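Local coordinates for uncharacterized protein SCO6318 (Streptomyces coelicolor A3, PDB 2QZ7) that is of unknown function but belongs to the TerD family linked to tellurite resistance, and binds sodium ions, at residues 119-132 with 142-156. Residues are numbered along the deposited sequence; the frame is centred on the assembly and turned at random.
Sequences HKTFDDVSNTGVVV and DGFERVAGATAATVA. With NA (sodium ion), chain E.
Phe122 and Phe144 lie face against face in an offset stack, with centroids 4.2 Å apart and planes only 10° from parallel. The rings are slipped so that CE1 of Phe122 sits over the centre of the Phe144 ring. In both residues CG lies anti to the carbonyl carbon (chi1 -74° in Phe122, -56° in Phe144), and from there the rings meet face to face. The edge of Phe122 meets the backbone of strand 152-156, where CE2 comes 3.7 Å from Ala152 C. CE2 also touches CB of Ala153. Val111 and Ile113 of strand 104-113 pack on Phe122 as well. The far end of Phe144 reaches Val130, whose CG1 also touches Val155. Val132 extends this apolar layer by meeting Val155 and Ala156.

Hydrogen bonds flank the aromatic pair. Val130 and Asp142 form an antiparallel hydrogen-bonded pair through their backbones. Near Phe122, Ala148 O accepts two bonds in its carbonyl plane, from the side-chain Thr121 OG1 and from the backbone Asp123 N, each 3.0 Å long. Phe122 N donates to the backbone Ala150 O at 3.2 Å. Asp142 OD1 accepts from Phe144 N in an Asx turn, while its OD2 forms a salt bridge with Arg146 NH2.

The sodium ion lies beside the stack. It is bound by Phe122 O, Val125 O at 2.4 Å, the side-chain oxygen of Thr128 and a water. That water donates to Gly143 O, linking the ion to segment 142-156. Thr128 OG1 bonds the same carbonyl oxygen weakly.

Strands 129-134 and 152-160 belong to different antiparallel five-stranded sheets. The arrangement is that of a beta-sandwich core in a TerD domain, with a sodium site in the loop leading into strand 129-134.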
loop_
_atom_site.group_PDB
_atom_site.type_symbol
_atom_site.label_atom_id
_atom_site.label_comp_id
_atom_site.label_asym_id
_atom_site.label_seq_id
_atom_site.Cartn_x
_atom_site.Cartn_y
_atom_site.Cartn_z
ATOM N N HIS A 119 -19.311 7.053 0.710
ATOM C CA HIS A 119 -18.127 7.515 1.454
ATOM C C HIS A 119 -17.740 6.579 2.608
ATOM O O HIS A 119 -18.472 6.467 3.592
ATOM C CB HIS A 119 -18.314 8.966 1.952
ATOM C CG HIS A 119 -17.196 9.471 2.824
ATOM N ND1 HIS A 119 -15.934 9.758 2.342
ATOM C CD2 HIS A 119 -17.160 9.747 4.150
ATOM C CE1 HIS A 119 -15.170 10.185 3.331
ATOM N NE2 HIS A 119 -15.892 10.186 4.440
ATOM N N LYS A 120 -16.583 5.919 2.485
ATOM C CA LYS A 120 -16.204 4.898 3.467
ATOM C C LYS A 120 -14.744 5.041 3.937
ATOM O O LYS A 120 -13.817 5.103 3.133
ATOM C CB LYS A 120 -16.490 3.511 2.891
ATOM C CG LYS A 120 -16.352 2.344 3.850
ATOM C CD LYS A 120 -16.378 1.006 3.097
ATOM C CE LYS A 120 -17.820 0.614 2.714
ATOM N NZ LYS A 120 -17.867 -0.690 1.946
ATOM N N THR A 121 -14.558 5.110 5.253
ATOM C CA THR A 121 -13.235 5.348 5.835
ATOM C C THR A 121 -12.763 4.107 6.619
ATOM O O THR A 121 -13.512 3.142 6.768
ATOM C CB THR A 121 -13.264 6.561 6.765
ATOM O OG1 THR A 121 -14.028 6.232 7.929
ATOM C CG2 THR A 121 -13.906 7.799 6.078
ATOM N N PHE A 122 -11.526 4.150 7.118
ATOM C CA PHE A 122 -10.940 3.067 7.908
ATOM C C PHE A 122 -11.692 2.827 9.209
ATOM O O PHE A 122 -11.702 1.688 9.727
ATOM C CB PHE A 122 -9.444 3.320 8.170
ATOM C CG PHE A 122 -8.583 3.105 6.956
ATOM C CD1 PHE A 122 -8.176 1.824 6.597
ATOM C CD2 PHE A 122 -8.187 4.184 6.158
ATOM C CE1 PHE A 122 -7.392 1.621 5.444
ATOM C CE2 PHE A 122 -7.420 4.012 5.026
ATOM C CZ PHE A 122 -6.991 2.707 4.657
ATOM N N ASP A 123 -12.314 3.890 9.722
ATOM C CA ASP A 123 -13.153 3.837 10.937
ATOM C C ASP A 123 -14.456 3.075 10.732
ATOM O O ASP A 123 -14.979 2.510 11.682
ATOM C CB ASP A 123 -13.470 5.238 11.468
ATOM C CG ASP A 123 -13.847 5.223 12.936
ATOM O OD1 ASP A 123 -13.060 4.649 13.733
ATOM O OD2 ASP A 123 -14.930 5.747 13.296
ATOM N N ASP A 124 -14.965 3.078 9.494
ATOM C CA ASP A 124 -16.154 2.304 9.086
ATOM C C ASP A 124 -15.927 0.786 8.918
ATOM O O ASP A 124 -16.892 0.047 8.703
ATOM C CB ASP A 124 -16.712 2.850 7.766
ATOM C CG ASP A 124 -17.045 4.329 7.838
ATOM O OD1 ASP A 124 -17.668 4.769 8.833
ATOM O OD2 ASP A 124 -16.699 5.060 6.889
ATOM N N VAL A 125 -14.677 0.329 8.993
ATOM C CA VAL A 125 -14.346 -1.070 8.665
ATOM C C VAL A 125 -13.595 -1.709 9.844
ATOM O O VAL A 125 -12.526 -1.210 10.249
ATOM C CB VAL A 125 -13.473 -1.205 7.351
ATOM C CG1 VAL A 125 -13.315 -2.693 6.942
ATOM C CG2 VAL A 125 -14.056 -0.387 6.186
ATOM N N SER A 126 -14.142 -2.797 10.401
ATOM C CA SER A 126 -13.579 -3.375 11.632
ATOM C C SER A 126 -12.356 -4.273 11.421
ATOM O O SER A 126 -12.220 -4.974 10.400
ATOM C CB SER A 126 -14.654 -3.993 12.572
ATOM O OG SER A 126 -15.623 -4.761 11.894
ATOM N N ASN A 127 -11.428 -4.167 12.367
ATOM C CA ASN A 127 -10.229 -4.967 12.377
ATOM C C ASN A 127 -9.414 -4.835 11.110
ATOM O O ASN A 127 -8.922 -5.823 10.563
ATOM C CB ASN A 127 -10.586 -6.424 12.683
ATOM C CG ASN A 127 -11.046 -6.608 14.119
ATOM O OD1 ASN A 127 -12.219 -6.929 14.385
ATOM N ND2 ASN A 127 -10.126 -6.388 15.060
ATOM N N THR A 128 -9.305 -3.589 10.633
ATOM C CA THR A 128 -8.420 -3.260 9.551
ATOM C C THR A 128 -7.022 -3.274 10.118
ATOM O O THR A 128 -6.769 -2.632 11.145
ATOM C CB THR A 128 -8.688 -1.860 8.984
ATOM O OG1 THR A 128 -8.550 -0.898 10.036
ATOM C CG2 THR A 128 -10.090 -1.785 8.343
ATOM N N GLY A 129 -6.121 -4.014 9.460
ATOM C CA GLY A 129 -4.727 -4.113 9.913
ATOM C C GLY A 129 -3.748 -4.374 8.785
ATOM O O GLY A 129 -4.066 -5.053 7.802
ATOM N N VAL A 130 -2.542 -3.866 8.940
ATOM C CA VAL A 130 -1.478 -4.090 7.979
ATOM C C VAL A 130 -0.182 -4.465 8.722
ATOM O O VAL A 130 0.063 -4.013 9.849
ATOM C CB VAL A 130 -1.315 -2.833 7.036
ATOM C CG1 VAL A 130 -0.758 -1.590 7.797
ATOM C CG2 VAL A 130 -0.503 -3.156 5.793
ATOM N N VAL A 131 0.624 -5.317 8.105
ATOM C CA VAL A 131 1.957 -5.617 8.616
ATOM C C VAL A 131 2.954 -5.545 7.467
ATOM O O VAL A 131 2.740 -6.170 6.414
ATOM C CB VAL A 131 2.019 -7.038 9.303
ATOM C CG1 VAL A 131 3.462 -7.393 9.743
ATOM C CG2 VAL A 131 1.059 -7.120 10.505
ATOM N N VAL A 132 4.030 -4.772 7.675
ATOM C CA VAL A 132 5.112 -4.650 6.732
ATOM C C VAL A 132 6.332 -5.371 7.330
ATOM O O VAL A 132 6.719 -5.107 8.468
ATOM C CB VAL A 132 5.421 -3.142 6.483
ATOM C CG1 VAL A 132 6.575 -2.950 5.498
ATOM C CG2 VAL A 132 4.158 -2.458 5.990
ATOM N N ASP A 142 0.135 -1.772 11.902
ATOM C CA ASP A 142 -0.800 -0.658 12.100
ATOM C C ASP A 142 -2.277 -1.047 11.943
ATOM O O ASP A 142 -2.625 -1.837 11.078
ATOM C CB ASP A 142 -0.507 0.433 11.085
ATOM C CG ASP A 142 -0.778 1.812 11.622
ATOM O OD1 ASP A 142 -1.872 2.364 11.363
ATOM O OD2 ASP A 142 0.120 2.354 12.293
ATOM N N GLY A 143 -3.141 -0.421 12.736
ATOM C CA GLY A 143 -4.582 -0.605 12.615
ATOM C C GLY A 143 -5.329 0.575 12.023
ATOM O O GLY A 143 -6.566 0.638 12.103
ATOM N N PHE A 144 -4.577 1.527 11.462
ATOM C CA PHE A 144 -5.123 2.716 10.786
ATOM C C PHE A 144 -5.879 3.683 11.706
ATOM O O PHE A 144 -6.705 4.493 11.237
ATOM C CB PHE A 144 -5.997 2.337 9.581
ATOM C CG PHE A 144 -5.293 1.466 8.540
ATOM C CD1 PHE A 144 -4.529 2.046 7.525
ATOM C CD2 PHE A 144 -5.423 0.078 8.577
ATOM C CE1 PHE A 144 -3.897 1.267 6.549
ATOM C CE2 PHE A 144 -4.799 -0.724 7.621
ATOM C CZ PHE A 144 -4.038 -0.123 6.597
ATOM N N GLU A 145 -5.574 3.617 13.004
ATOM C CA GLU A 145 -6.227 4.454 13.992
ATOM C C GLU A 145 -5.931 5.925 13.740
ATOM O O GLU A 145 -6.798 6.776 13.918
ATOM C CB GLU A 145 -5.799 4.055 15.405
ATOM C CG GLU A 145 -6.257 2.640 15.811
ATOM C CD GLU A 145 -5.168 1.565 15.624
ATOM O OE1 GLU A 145 -4.169 1.797 14.879
ATOM O OE2 GLU A 145 -5.328 0.482 16.249
ATOM N N ARG A 146 -4.712 6.212 13.295
ATOM C CA ARG A 146 -4.283 7.580 13.052
ATOM C C ARG A 146 -4.945 8.210 11.834
ATOM O O ARG A 146 -4.924 9.432 11.670
ATOM C CB ARG A 146 -2.768 7.623 12.895
ATOM C CG ARG A 146 -2.041 7.681 14.234
ATOM C CD ARG A 146 -0.540 7.534 14.042
ATOM N NE ARG A 146 -0.159 6.264 13.398
ATOM C CZ ARG A 146 1.047 6.042 12.890
ATOM N NH1 ARG A 146 1.963 7.000 12.945
ATOM N NH2 ARG A 146 1.350 4.876 12.352
ATOM N N VAL A 147 -5.509 7.363 10.981
ATOM C CA VAL A 147 -6.114 7.779 9.732
ATOM C C VAL A 147 -7.563 7.263 9.651
ATOM O O VAL A 147 -8.034 6.886 8.570
ATOM C CB VAL A 147 -5.243 7.352 8.463
ATOM C CG1 VAL A 147 -3.927 8.128 8.437
ATOM C CG2 VAL A 147 -4.977 5.826 8.405
ATOM N N ALA A 148 -8.257 7.271 10.799
ATOM C CA ALA A 148 -9.644 6.783 10.917
ATOM C C ALA A 148 -10.601 7.444 9.927
ATOM O O ALA A 148 -11.481 6.772 9.380
ATOM C CB ALA A 148 -10.175 6.957 12.354
ATOM N N GLY A 149 -10.417 8.752 9.696
ATOM C CA GLY A 149 -11.251 9.509 8.754
ATOM C C GLY A 149 -10.920 9.393 7.262
ATOM O O GLY A 149 -11.620 9.959 6.429
ATOM N N ALA A 150 -9.875 8.638 6.916
ATOM C CA ALA A 150 -9.368 8.583 5.545
ATOM C C ALA A 150 -10.035 7.493 4.720
ATOM O O ALA A 150 -10.406 6.456 5.250
ATOM C CB ALA A 150 -7.830 8.379 5.542
ATOM N N THR A 151 -10.124 7.713 3.408
ATOM C CA THR A 151 -10.623 6.704 2.467
ATOM C C THR A 151 -9.479 5.823 1.949
ATOM O O THR A 151 -9.667 4.703 1.463
ATOM C CB THR A 151 -11.243 7.396 1.286
ATOM O OG1 THR A 151 -10.261 8.247 0.681
ATOM C CG2 THR A 151 -12.478 8.234 1.748
ATOM N N ALA A 152 -8.276 6.348 2.078
ATOM C CA ALA A 152 -7.088 5.676 1.610
ATOM C C ALA A 152 -5.915 6.183 2.451
ATOM O O ALA A 152 -6.007 7.263 3.054
ATOM C CB ALA A 152 -6.871 5.934 0.097
ATOM N N ALA A 153 -4.838 5.406 2.513
ATOM C CA ALA A 153 -3.640 5.782 3.292
ATOM C C ALA A 153 -2.356 5.172 2.776
ATOM O O ALA A 153 -2.304 3.978 2.487
ATOM C CB ALA A 153 -3.815 5.411 4.770
ATOM N N THR A 154 -1.281 5.955 2.733
ATOM C CA THR A 154 0.054 5.339 2.518
ATOM C C THR A 154 0.427 4.701 3.848
ATOM O O THR A 154 -0.074 5.155 4.898
ATOM C CB THR A 154 1.113 6.381 2.101
ATOM O OG1 THR A 154 1.107 7.465 3.039
ATOM C CG2 THR A 154 0.759 6.917 0.735
ATOM N N VAL A 155 1.246 3.637 3.831
ATOM C CA VAL A 155 1.740 3.062 5.077
ATOM C C VAL A 155 3.290 3.012 5.136
ATOM O O VAL A 155 3.856 3.098 6.240
ATOM C CB VAL A 155 1.135 1.637 5.420
ATOM C CG1 VAL A 155 -0.434 1.607 5.293
ATOM C CG2 VAL A 155 1.750 0.582 4.593
ATOM N N ALA A 156 3.971 2.877 3.981
ATOM C CA ALA A 156 5.434 2.647 3.997
ATOM C C ALA A 156 6.105 3.200 2.756
ATOM O O ALA A 156 5.544 3.136 1.644
ATOM C CB ALA A 156 5.739 1.120 4.130
HETATM NA NA NA E . -10.782 0.224 10.992
HETATM O O HOH W 1 -9.351 1.716 11.723
#